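Side-chain contact in putative alpha-L-fucosidase (Bacteroides thetaiotaomicron, PDB 3EYP), which probably removes alpha-L-fucose residues from glycans, as a member of glycosyl hydrolase family 29: residues M22-H27 against Q61-A66. Sequence-based numbering, arbitrary orientation.
Sequences MIAFFH and QTLKAA
Leu63, on helix 56-65, presses its isobutyl end against Ala24 and Phe26 of strand 22-26, in the layer between the parallel strands and the outer helices of a TIM-barrel-like fold. The two join as the first strand and helix of a beta-alpha-beta crossover that leads on to strand 70-76, the neighbour of 22-26 in the sheet. From its CB, which points at the strand, the Leu63 chain runs to CG, 4.1 Å from Phe26 CZ, and there it forks. CD1 lies 3.8 Å from Ala24 CB and 4.0 Å from Phe26 CZ, approaching the ring obliquely. CD2 reaches the same two atoms, so each methyl touches both the alanine and the ring. Alanine suits position 24 because its single methyl is small enough for the helix to pack close, the CA atoms of Ala24 and Leu63 being 7.5 Å apart. Phe26 lies further along the strand; its CG lies anti to the carbonyl carbon (chi1 -70°), which swings the ring over to Leu63 although the bond to CB does not itself point at the helix. Trp59, from the same helix, also packs on this ring, while Ile68 and Ala71 add to the apolar surroundings of Leu63. The packing is tightest where Leu63 CD2 meets Ala24 CB, at 3.4 Å.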
ATOM      1  N   MET A  22       4.628  -2.458   1.954  1.00 40.02           N
ATOM      2  CA  MET A  22       4.910  -1.006   1.882  1.00 39.85           C
ATOM      3  C   MET A  22       5.484  -0.637   0.507  1.00 39.88           C
ATOM      4  O   MET A  22       6.141  -1.447  -0.181  1.00 42.31           O
ATOM      5  CB  MET A  22       5.922  -0.611   2.974  1.00 40.72           C
ATOM      6  CG  MET A  22       5.388  -0.443   4.403  1.00 40.78           C
ATOM      7  SD  MET A  22       6.520   0.017   5.732  1.00 38.07           S
ATOM      8  CE  MET A  22       6.632   1.761   5.515  1.00 41.73           C
ATOM      9  N   ILE A  23       5.214   0.581   0.094  1.00 38.93           N
ATOM     10  CA  ILE A  23       5.717   1.177  -1.182  1.00 39.13           C
ATOM     11  C   ILE A  23       6.168   2.615  -0.914  1.00 39.34           C
ATOM     12  O   ILE A  23       5.506   3.327  -0.148  1.00 40.62           O
ATOM     13  CB  ILE A  23       4.645   1.179  -2.298  1.00 38.24           C
ATOM     14  CG1 ILE A  23       4.040  -0.189  -2.478  1.00 40.81           C
ATOM     15  CG2 ILE A  23       5.223   1.671  -3.592  1.00 41.18           C
ATOM     16  CD1 ILE A  23       2.813  -0.244  -3.466  1.00 40.87           C
ATOM     17  N   ALA A  24       7.316   3.058  -1.439  1.00 38.95           N
ATOM     18  CA  ALA A  24       7.626   4.498  -1.321  1.00 38.48           C
ATOM     19  C   ALA A  24       7.053   5.359  -2.449  1.00 37.99           C
ATOM     20  O   ALA A  24       6.976   4.952  -3.564  1.00 37.21           O
ATOM     21  CB  ALA A  24       9.126   4.745  -1.175  1.00 39.85           C
ATOM     22  N   PHE A  25       6.621   6.577  -2.081  1.00 37.27           N
ATOM     23  CA  PHE A  25       6.236   7.597  -3.050  1.00 37.11           C
ATOM     24  C   PHE A  25       7.373   8.619  -2.993  1.00 36.42           C
ATOM     25  O   PHE A  25       7.957   8.816  -1.960  1.00 37.82           O
ATOM     26  CB  PHE A  25       4.979   8.349  -2.584  1.00 37.11           C
ATOM     27  CG  PHE A  25       3.850   8.397  -3.574  1.00 40.39           C
ATOM     28  CD1 PHE A  25       4.055   8.270  -4.943  1.00 38.29           C
ATOM     29  CD2 PHE A  25       2.538   8.625  -3.106  1.00 39.90           C
ATOM     30  CE1 PHE A  25       3.039   8.356  -5.789  1.00 40.61           C
ATOM     31  CE2 PHE A  25       1.497   8.712  -3.975  1.00 41.12           C
ATOM     32  CZ  PHE A  25       1.718   8.561  -5.307  1.00 42.01           C
ATOM     33  N   PHE A  26       7.712   9.176  -4.131  1.00 36.77           N
ATOM     34  CA  PHE A  26       8.732  10.219  -4.245  1.00 35.85           C
ATOM     35  C   PHE A  26       8.137  11.339  -5.055  1.00 36.92           C
ATOM     36  O   PHE A  26       8.114  11.291  -6.294  1.00 36.88           O
ATOM     37  CB  PHE A  26      10.008   9.738  -4.941  1.00 37.49           C
ATOM     38  CG  PHE A  26      10.824   8.753  -4.135  1.00 35.34           C
ATOM     39  CD1 PHE A  26      11.196   9.037  -2.869  1.00 40.11           C
ATOM     40  CD2 PHE A  26      11.220   7.550  -4.694  1.00 35.54           C
ATOM     41  CE1 PHE A  26      11.920   8.155  -2.137  1.00 38.92           C
ATOM     42  CE2 PHE A  26      11.960   6.652  -3.960  1.00 37.73           C
ATOM     43  CZ  PHE A  26      12.287   6.934  -2.684  1.00 36.78           C
ATOM     44  N   HIS A  27       7.606  12.328  -4.345  1.00 35.39           N
ATOM     45  CA  HIS A  27       7.034  13.513  -4.955  1.00 35.16           C
ATOM     46  C   HIS A  27       8.152  14.570  -5.113  1.00 36.45           C
ATOM     47  O   HIS A  27       8.644  15.129  -4.139  1.00 38.06           O
ATOM     48  CB  HIS A  27       5.904  14.129  -4.129  1.00 35.45           C
ATOM     49  CG  HIS A  27       4.572  13.510  -4.377  1.00 36.83           C
ATOM     50  ND1 HIS A  27       4.288  12.220  -3.989  1.00 36.00           N
ATOM     51  CD2 HIS A  27       3.460  13.973  -5.016  1.00 38.96           C
ATOM     52  CE1 HIS A  27       3.057  11.916  -4.373  1.00 41.84           C
ATOM     53  NE2 HIS A  27       2.525  12.959  -4.986  1.00 38.84           N
ATOM     54  N   GLN A  61      18.835   3.869  -0.524  1.00 41.59           N
ATOM     55  CA  GLN A  61      19.425   3.467   0.800  1.00 42.05           C
ATOM     56  C   GLN A  61      18.430   3.720   1.920  1.00 42.85           C
ATOM     57  O   GLN A  61      18.265   2.935   2.867  1.00 42.54           O
ATOM     58  CB  GLN A  61      20.738   4.207   1.043  1.00 43.11           C
ATOM     59  CG  GLN A  61      21.850   3.762   0.127  1.00 44.42           C
ATOM     60  CD  GLN A  61      22.884   4.845  -0.171  1.00 49.56           C
ATOM     61  OE1 GLN A  61      23.084   5.766   0.617  1.00 56.65           O
ATOM     62  NE2 GLN A  61      23.569   4.714  -1.326  1.00 54.10           N
ATOM     63  N   THR A  62      17.687   4.799   1.756  1.00 42.45           N
ATOM     64  CA  THR A  62      16.569   5.092   2.673  1.00 41.92           C
ATOM     65  C   THR A  62      15.568   3.906   2.724  1.00 41.51           C
ATOM     66  O   THR A  62      15.156   3.444   3.786  1.00 41.04           O
ATOM     67  CB  THR A  62      15.887   6.437   2.336  1.00 42.15           C
ATOM     68  OG1 THR A  62      16.803   7.509   2.657  1.00 42.44           O
ATOM     69  CG2 THR A  62      14.574   6.664   3.155  1.00 40.13           C
ATOM     70  N   LEU A  63      15.200   3.451   1.552  1.00 40.21           N
ATOM     71  CA  LEU A  63      14.235   2.377   1.407  1.00 40.57           C
ATOM     72  C   LEU A  63      14.778   1.077   1.910  1.00 41.44           C
ATOM     73  O   LEU A  63      14.037   0.288   2.483  1.00 41.66           O
ATOM     74  CB  LEU A  63      13.779   2.192  -0.029  1.00 40.32           C
ATOM     75  CG  LEU A  63      13.116   3.420  -0.654  1.00 41.47           C
ATOM     76  CD1 LEU A  63      12.460   3.054  -1.961  1.00 41.77           C
ATOM     77  CD2 LEU A  63      12.119   4.188   0.324  1.00 38.70           C
ATOM     78  N   LYS A  64      16.056   0.816   1.659  1.00 42.92           N
ATOM     79  CA  LYS A  64      16.650  -0.433   2.158  1.00 44.65           C
ATOM     80  C   LYS A  64      16.538  -0.468   3.678  1.00 44.20           C
ATOM     81  O   LYS A  64      16.049  -1.434   4.260  1.00 44.49           O
ATOM     82  CB  LYS A  64      18.112  -0.583   1.742  1.00 45.07           C
ATOM     83  CG  LYS A  64      18.239  -0.860   0.322  1.00 49.37           C
ATOM     84  CD  LYS A  64      17.896  -2.301  -0.007  1.00 54.17           C
ATOM     85  CE  LYS A  64      18.168  -2.603  -1.469  1.00 56.38           C
ATOM     86  NZ  LYS A  64      17.824  -4.020  -1.760  1.00 59.62           N
ATOM     87  N   ALA A  65      16.975   0.608   4.311  1.00 44.55           N
ATOM     88  CA  ALA A  65      16.985   0.668   5.769  1.00 45.71           C
ATOM     89  C   ALA A  65      15.582   0.602   6.316  1.00 46.52           C
ATOM     90  O   ALA A  65      15.367   0.327   7.513  1.00 47.07           O
ATOM     91  CB  ALA A  65      17.660   1.920   6.305  1.00 46.33           C
ATOM     92  N   ALA A  66      14.631   0.912   5.460  1.00 45.78           N
ATOM     93  CA  ALA A  66      13.260   1.013   5.923  1.00 44.89           C
ATOM     94  C   ALA A  66      12.432  -0.191   5.606  1.00 44.60           C
ATOM     95  O   ALA A  66      11.268  -0.233   5.947  1.00 43.52           O
ATOM     96  CB  ALA A  66      12.607   2.238   5.422  1.00 44.20           C
TER